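PDB 7EEH: TqaL, which is a non-haem iron protein of the 2OG-Fe dioxygenase family, within the cupin clan. Local coordinates for residues H184-D189 with L246-N251; F211-N216 with K252-P257. The protein carries 1 engineered substitution. One frame throughout, in Å; residues are numbered along the deposited sequence.

Contact 1: H184-D189 with L246-N251; sequences HTDGVD and LVDTEN. With FE (Fe (III) ion), chain H.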
loop_
_atom_site.group_PDB
_atom_site.type_symbol
_atom_site.label_atom_id
_atom_site.label_comp_id
_atom_site.label_asym_id
_atom_site.label_seq_id
_atom_site.Cartn_x
_atom_site.Cartn_y
_atom_site.Cartn_z
ATOM N N HIS B 184 -11.040 -35.164 -13.988
ATOM C CA HIS B 184 -11.510 -34.638 -15.269
ATOM C C HIS B 184 -10.908 -33.260 -15.544
ATOM O O HIS B 184 -10.311 -32.631 -14.665
ATOM C CB HIS B 184 -13.041 -34.556 -15.282
ATOM C CG HIS B 184 -13.590 -33.550 -14.322
ATOM N ND1 HIS B 184 -13.711 -33.803 -12.973
ATOM C CD2 HIS B 184 -14.028 -32.283 -14.508
ATOM C CE1 HIS B 184 -14.211 -32.742 -12.370
ATOM N NE2 HIS B 184 -14.420 -31.805 -13.279
ATOM N N THR B 185 -11.053 -32.814 -16.796
ATOM C CA THR B 185 -11.055 -31.403 -17.158
ATOM C C THR B 185 -12.471 -30.997 -17.557
ATOM O O THR B 185 -13.281 -31.830 -17.968
ATOM C CB THR B 185 -10.095 -31.087 -18.312
ATOM O OG1 THR B 185 -10.660 -31.549 -19.543
ATOM C CG2 THR B 185 -8.739 -31.764 -18.086
ATOM N N ASP B 186 -12.754 -29.705 -17.442
ATOM C CA ASP B 186 -14.062 -29.157 -17.776
ATOM C C ASP B 186 -14.220 -28.846 -19.258
ATOM O O ASP B 186 -15.294 -28.393 -19.667
ATOM C CB ASP B 186 -14.315 -27.870 -16.985
ATOM C CG ASP B 186 -14.242 -28.068 -15.484
ATOM O OD1 ASP B 186 -14.541 -29.175 -14.990
ATOM O OD2 ASP B 186 -13.896 -27.084 -14.797
ATOM N N GLY B 187 -13.177 -29.041 -20.062
ATOM C CA GLY B 187 -13.265 -28.753 -21.480
ATOM C C GLY B 187 -13.233 -27.289 -21.835
ATOM O O GLY B 187 -13.692 -26.921 -22.917
ATOM N N VAL B 188 -12.704 -26.429 -20.959
ATOM C CA VAL B 188 -12.649 -24.997 -21.241
ATOM C C VAL B 188 -11.198 -24.541 -21.103
ATOM O O VAL B 188 -10.280 -25.371 -21.093
ATOM C CB VAL B 188 -13.603 -24.215 -20.311
ATOM C CG1 VAL B 188 -15.076 -24.601 -20.578
ATOM C CG2 VAL B 188 -13.260 -24.473 -18.855
ATOM N N ASP B 189 -10.972 -23.226 -21.028
ATOM C CA ASP B 189 -9.632 -22.678 -20.837
ATOM C C ASP B 189 -9.335 -22.331 -19.384
ATOM O O ASP B 189 -8.269 -22.685 -18.881
ATOM C CB ASP B 189 -9.428 -21.433 -21.715
ATOM C CG ASP B 189 -9.412 -21.764 -23.207
ATOM O OD1 ASP B 189 -8.648 -22.672 -23.601
ATOM O OD2 ASP B 189 -10.173 -21.126 -23.971
ATOM N N LEU B 246 -8.164 -21.951 -12.073
ATOM C CA LEU B 246 -7.223 -22.932 -12.609
ATOM C C LEU B 246 -7.247 -22.920 -14.130
ATOM O O LEU B 246 -8.284 -22.673 -14.747
ATOM C CB LEU B 246 -7.514 -24.352 -12.097
ATOM C CG LEU B 246 -8.873 -25.015 -12.352
ATOM C CD1 LEU B 246 -8.934 -25.708 -13.713
ATOM C CD2 LEU B 246 -9.156 -26.014 -11.246
ATOM N N VAL B 247 -6.089 -23.201 -14.727
ATOM C CA VAL B 247 -5.975 -23.355 -16.177
ATOM C C VAL B 247 -6.477 -24.753 -16.519
ATOM O O VAL B 247 -5.855 -25.749 -16.149
ATOM C CB VAL B 247 -4.538 -23.143 -16.659
ATOM C CG1 VAL B 247 -4.423 -23.418 -18.190
ATOM C CG2 VAL B 247 -4.077 -21.731 -16.312
ATOM N N ASP B 248 -7.624 -24.830 -17.198
ATOM C CA ASP B 248 -8.344 -26.100 -17.297
ATOM C C ASP B 248 -7.688 -27.065 -18.278
ATOM O O ASP B 248 -7.933 -28.277 -18.204
ATOM C CB ASP B 248 -9.795 -25.838 -17.714
ATOM C CG ASP B 248 -10.640 -27.112 -17.750
ATOM O OD1 ASP B 248 -10.707 -27.823 -16.726
ATOM O OD2 ASP B 248 -11.228 -27.396 -18.813
ATOM N N THR B 249 -6.863 -26.549 -19.188
ATOM C CA THR B 249 -6.165 -27.351 -20.179
ATOM C C THR B 249 -4.847 -27.920 -19.673
ATOM O O THR B 249 -4.268 -28.785 -20.335
ATOM C CB THR B 249 -5.892 -26.509 -21.428
ATOM O OG1 THR B 249 -5.326 -25.259 -21.027
ATOM C CG2 THR B 249 -7.179 -26.237 -22.188
ATOM N N GLU B 250 -4.358 -27.471 -18.524
ATOM C CA GLU B 250 -3.053 -27.912 -18.045
ATOM C C GLU B 250 -3.115 -28.584 -16.687
ATOM O O GLU B 250 -2.073 -29.010 -16.179
ATOM C CB GLU B 250 -2.074 -26.728 -18.001
ATOM C CG GLU B 250 -1.931 -26.056 -19.348
ATOM C CD GLU B 250 -1.229 -24.728 -19.260
ATOM O OE1 GLU B 250 -0.478 -24.530 -18.280
ATOM O OE2 GLU B 250 -1.457 -23.884 -20.154
ATOM N N ASN B 251 -4.306 -28.689 -16.095
ATOM C CA ASN B 251 -4.566 -29.374 -14.835
ATOM C C ASN B 251 -5.766 -30.279 -15.024
ATOM O O ASN B 251 -6.613 -30.025 -15.879
ATOM C CB ASN B 251 -4.926 -28.431 -13.682
ATOM C CG ASN B 251 -3.876 -27.401 -13.411
ATOM O OD1 ASN B 251 -2.930 -27.660 -12.673
ATOM N ND2 ASN B 251 -4.045 -26.206 -13.982
HETATM FE FE FE H . -14.737 -29.670 -13.002
HETATM O O HOH W 1 -6.307 -22.966 -22.477
HETATM O O HOH W 2 -16.884 -30.176 -13.572
#
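The His-X-Asp part of the facial triad (two histidines and a carboxylate) lies in the loop 184-189, and this loop folds round the carboxylate of Asp248. His184 NE2 binds the iron at 2.2 Å and Asp186 OD1 at 2.1 Å. The second oxygen of Asp186, OD2, is hydrogen-bonded to Thr191 OG1. Asp248 CG stands anti to the backbone N (chi1 -176°), which carries the carboxylate across to the turn of the loop. There OD1 uses its syn lone pair to accept from Asp186 N at 2.9 Å, in a nearly straight bond (172°). OD2 accepts from Val188 N at 2.8 Å; this donor comes from the anti side, somewhat out of the carboxylate plane. The two bonds hold the backbone on both sides of Gly187, which is consistent with a second-shell role in positioning the metal ligand Asp186. Arg149 adds a salt bridge to Asp248 OD2 and a hydrogen bond to Val188 O, consistent with a charged Asp248. The backbones are also tied directly, since Asp248 N donates to Asp189 O at 2.8 Å. On one flank the methyl CG2 of Thr185 rests 3.5 Å from Asn251 O. On another, Asp189 OD1 is hydrogen-bonded to Tyr154 OH, and water 1 links Asp189 to Thr249: it donates to Asp189 OD1 at 2.6 Å and accepts from Thr249 OG1 at 2.9 Å.

Contact 2: F211-N216 with K252-P257; sequences FMHDMN and KHSLSP. With FE (Fe (III) ion), chain H.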
loop_
_atom_site.group_PDB
_atom_site.type_symbol
_atom_site.label_atom_id
_atom_site.label_comp_id
_atom_site.label_asym_id
_atom_site.label_seq_id
_atom_site.Cartn_x
_atom_site.Cartn_y
_atom_site.Cartn_z
ATOM N N PHE B 211 -8.995 -31.374 -5.428
ATOM C CA PHE B 211 -7.641 -31.806 -5.754
ATOM C C PHE B 211 -7.319 -31.395 -7.180
ATOM O O PHE B 211 -8.175 -31.465 -8.060
ATOM C CB PHE B 211 -7.493 -33.326 -5.616
ATOM C CG PHE B 211 -7.822 -33.837 -4.252
ATOM C CD1 PHE B 211 -6.865 -33.835 -3.256
ATOM C CD2 PHE B 211 -9.097 -34.293 -3.956
ATOM C CE1 PHE B 211 -7.161 -34.291 -1.982
ATOM C CE2 PHE B 211 -9.408 -34.753 -2.678
ATOM C CZ PHE B 211 -8.432 -34.750 -1.692
HETATM N N MSE B 212 -6.088 -30.972 -7.412
HETATM C CA MSE B 212 -5.662 -30.793 -8.784
HETATM C C MSE B 212 -4.486 -31.697 -9.059
HETATM O O MSE B 212 -3.618 -31.889 -8.203
HETATM C CB MSE B 212 -5.320 -29.347 -9.059
HETATM C CG MSE B 212 -6.549 -28.440 -9.006
HETATM SE SE MSE B 212 -5.860 -26.656 -8.856
HETATM C CE MSE B 212 -4.610 -26.793 -10.292
ATOM N N HIS B 213 -4.476 -32.245 -10.268
ATOM C CA HIS B 213 -3.557 -33.297 -10.657
ATOM C C HIS B 213 -2.841 -32.866 -11.925
ATOM O O HIS B 213 -3.340 -32.033 -12.687
ATOM C CB HIS B 213 -4.295 -34.626 -10.890
ATOM C CG HIS B 213 -5.452 -34.856 -9.965
ATOM N ND1 HIS B 213 -5.317 -35.480 -8.745
ATOM C CD2 HIS B 213 -6.766 -34.548 -10.085
ATOM C CE1 HIS B 213 -6.497 -35.552 -8.155
ATOM N NE2 HIS B 213 -7.393 -34.987 -8.945
ATOM N N ASP B 214 -1.654 -33.426 -12.144
ATOM C CA ASP B 214 -0.996 -33.220 -13.425
ATOM C C ASP B 214 -1.693 -34.065 -14.491
ATOM O O ASP B 214 -2.584 -34.866 -14.202
ATOM C CB ASP B 214 0.509 -33.524 -13.327
ATOM C CG ASP B 214 0.806 -34.982 -13.008
ATOM O OD1 ASP B 214 0.285 -35.875 -13.699
ATOM O OD2 ASP B 214 1.599 -35.239 -12.078
HETATM N N MSE B 215 -1.320 -33.840 -15.738
HETATM C CA MSE B 215 -1.987 -34.480 -16.890
HETATM C C MSE B 215 -1.773 -35.991 -16.944
HETATM O O MSE B 215 -2.435 -36.618 -17.706
HETATM C CB MSE B 215 -1.613 -33.769 -18.186
HETATM C CG MSE B 215 -1.838 -32.291 -18.119
HETATM SE SE MSE B 215 -3.702 -31.880 -17.962
HETATM C CE MSE B 215 -4.407 -32.491 -19.604
ATOM N N ASN B 216 -0.921 -36.537 -16.112
ATOM C CA ASN B 216 -0.689 -37.974 -16.106
ATOM C C ASN B 216 -1.612 -38.719 -15.150
ATOM O O ASN B 216 -1.578 -39.953 -15.114
ATOM C CB ASN B 216 0.773 -38.272 -15.767
ATOM C CG ASN B 216 1.727 -37.754 -16.824
ATOM O OD1 ASN B 216 1.380 -37.673 -18.004
ATOM N ND2 ASN B 216 2.939 -37.412 -16.411
ATOM N N LYS B 252 -5.769 -31.400 -14.320
ATOM C CA LYS B 252 -6.986 -32.168 -14.131
ATOM C C LYS B 252 -7.418 -31.888 -12.708
ATOM O O LYS B 252 -6.606 -31.441 -11.888
ATOM C CB LYS B 252 -6.784 -33.678 -14.364
ATOM C CG LYS B 252 -6.641 -34.100 -15.809
ATOM C CD LYS B 252 -6.263 -35.566 -16.005
ATOM C CE LYS B 252 -5.961 -35.867 -17.484
ATOM N NZ LYS B 252 -5.397 -37.237 -17.721
ATOM N N HIS B 253 -8.697 -32.114 -12.410
ATOM C CA HIS B 253 -9.141 -31.864 -11.050
ATOM C C HIS B 253 -10.243 -32.842 -10.671
ATOM O O HIS B 253 -10.798 -33.550 -11.509
ATOM C CB HIS B 253 -9.597 -30.409 -10.865
ATOM C CG HIS B 253 -10.713 -30.000 -11.768
ATOM N ND1 HIS B 253 -10.512 -29.603 -13.077
ATOM C CD2 HIS B 253 -12.049 -29.913 -11.549
ATOM C CE1 HIS B 253 -11.674 -29.289 -13.620
ATOM N NE2 HIS B 253 -12.622 -29.475 -12.717
ATOM N N SER B 254 -10.530 -32.886 -9.375
ATOM C CA SER B 254 -11.567 -33.743 -8.827
ATOM C C SER B 254 -12.040 -33.127 -7.519
ATOM O O SER B 254 -11.299 -32.390 -6.864
ATOM C CB SER B 254 -11.062 -35.179 -8.624
ATOM O OG SER B 254 -10.078 -35.247 -7.609
ATOM N N LEU B 255 -13.288 -33.414 -7.157
ATOM C CA LEU B 255 -13.916 -32.836 -5.978
ATOM C C LEU B 255 -14.453 -33.955 -5.100
ATOM O O LEU B 255 -15.052 -34.912 -5.597
ATOM C CB LEU B 255 -15.047 -31.861 -6.382
ATOM C CG LEU B 255 -15.883 -31.133 -5.311
ATOM C CD1 LEU B 255 -15.040 -30.220 -4.405
ATOM C CD2 LEU B 255 -17.037 -30.340 -5.943
ATOM N N SER B 256 -14.215 -33.851 -3.804
ATOM C CA SER B 256 -14.724 -34.867 -2.898
ATOM C C SER B 256 -16.120 -34.490 -2.426
ATOM O O SER B 256 -16.488 -33.313 -2.441
ATOM C CB SER B 256 -13.781 -35.028 -1.707
ATOM O OG SER B 256 -13.964 -33.989 -0.768
ATOM N N PRO B 257 -16.934 -35.466 -2.009
ATOM C CA PRO B 257 -18.317 -35.156 -1.615
ATOM C C PRO B 257 -18.387 -34.237 -0.406
ATOM O O PRO B 257 -17.521 -34.256 0.471
ATOM C CB PRO B 257 -18.910 -36.533 -1.282
ATOM C CG PRO B 257 -18.015 -37.514 -1.959
ATOM C CD PRO B 257 -16.654 -36.911 -1.943
HETATM FE FE FE H . -14.737 -29.670 -13.002
HETATM O O HOH W 2 -16.884 -30.176 -13.572
#
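The imidazole of His213 meets Ser254 at its edge, where NE2 and Ser254 OG form a hydrogen bond of 3.0 Å. Ser254 CB lies near the plane of the same ring. On one face is the carbonyl carbon of Phe211, 4.0 Å above the plane and offset toward the rim. The Phe211 ring has Ser256 CB at its edge, 4.5 Å from CE2. The His253 ring is edge-to-face with that of His184. These groups lie along a two-strand antiparallel ladder. Phe211 with Ser254 and His213 with Lys252 are hydrogen-bonded pairs, and their four side chains share one face. Met212 with His253 is the non-hydrogen-bonded pair between them, with side chains on the other face. Met212 CG, in a residue modelled as selenomethionine, packs obliquely on His253 CB at 4.1 Å. His253 CG sits between its backbone N and carbonyl carbon (chi1 59°). From there the ring reaches away from strand 209-213, and NE2 binds the iron at 2.1 Å. Lys252 runs out as an extended chain beyond CG. Its NZ donates to Met215 O at 3.0 Å, from above the carbonyl plane, and also to Glu217 O. In the turn after strand 209-213, Asp214 OD1 accepts from Asn216 N at 2.8 Å, an Asx turn. The ladder belongs to a three-stranded antiparallel sheet: strand 209-213 is in the middle, between 252-255 and 231-236. Phe211 packs on Leu231 and Arg234 of strand 231-236 and touches Pro228 of a second subunit.

In the fold
The two contacts meet at the iron, which takes His184 and Asp186 from contact 1 and His253 from contact 2. Water 2 is a further ligand, and a tris molecule, probably from the crystallisation liquor, comes within about 3 Å of the Asp186 and His253 side chains. The contact centres are about 10 Å apart. His184 O and His253 N, 2.8 Å apart, probably form a hydrogen bond that joins the metal-binding loop to strand 252-255. Asp248 OD1 lies 3.6 Å from His253 CE1, so the residue that braces the loop also packs on the third ligand. Segment 246-251 runs directly into 252-257, carrying the chain from the larger sheet to the three-stranded one.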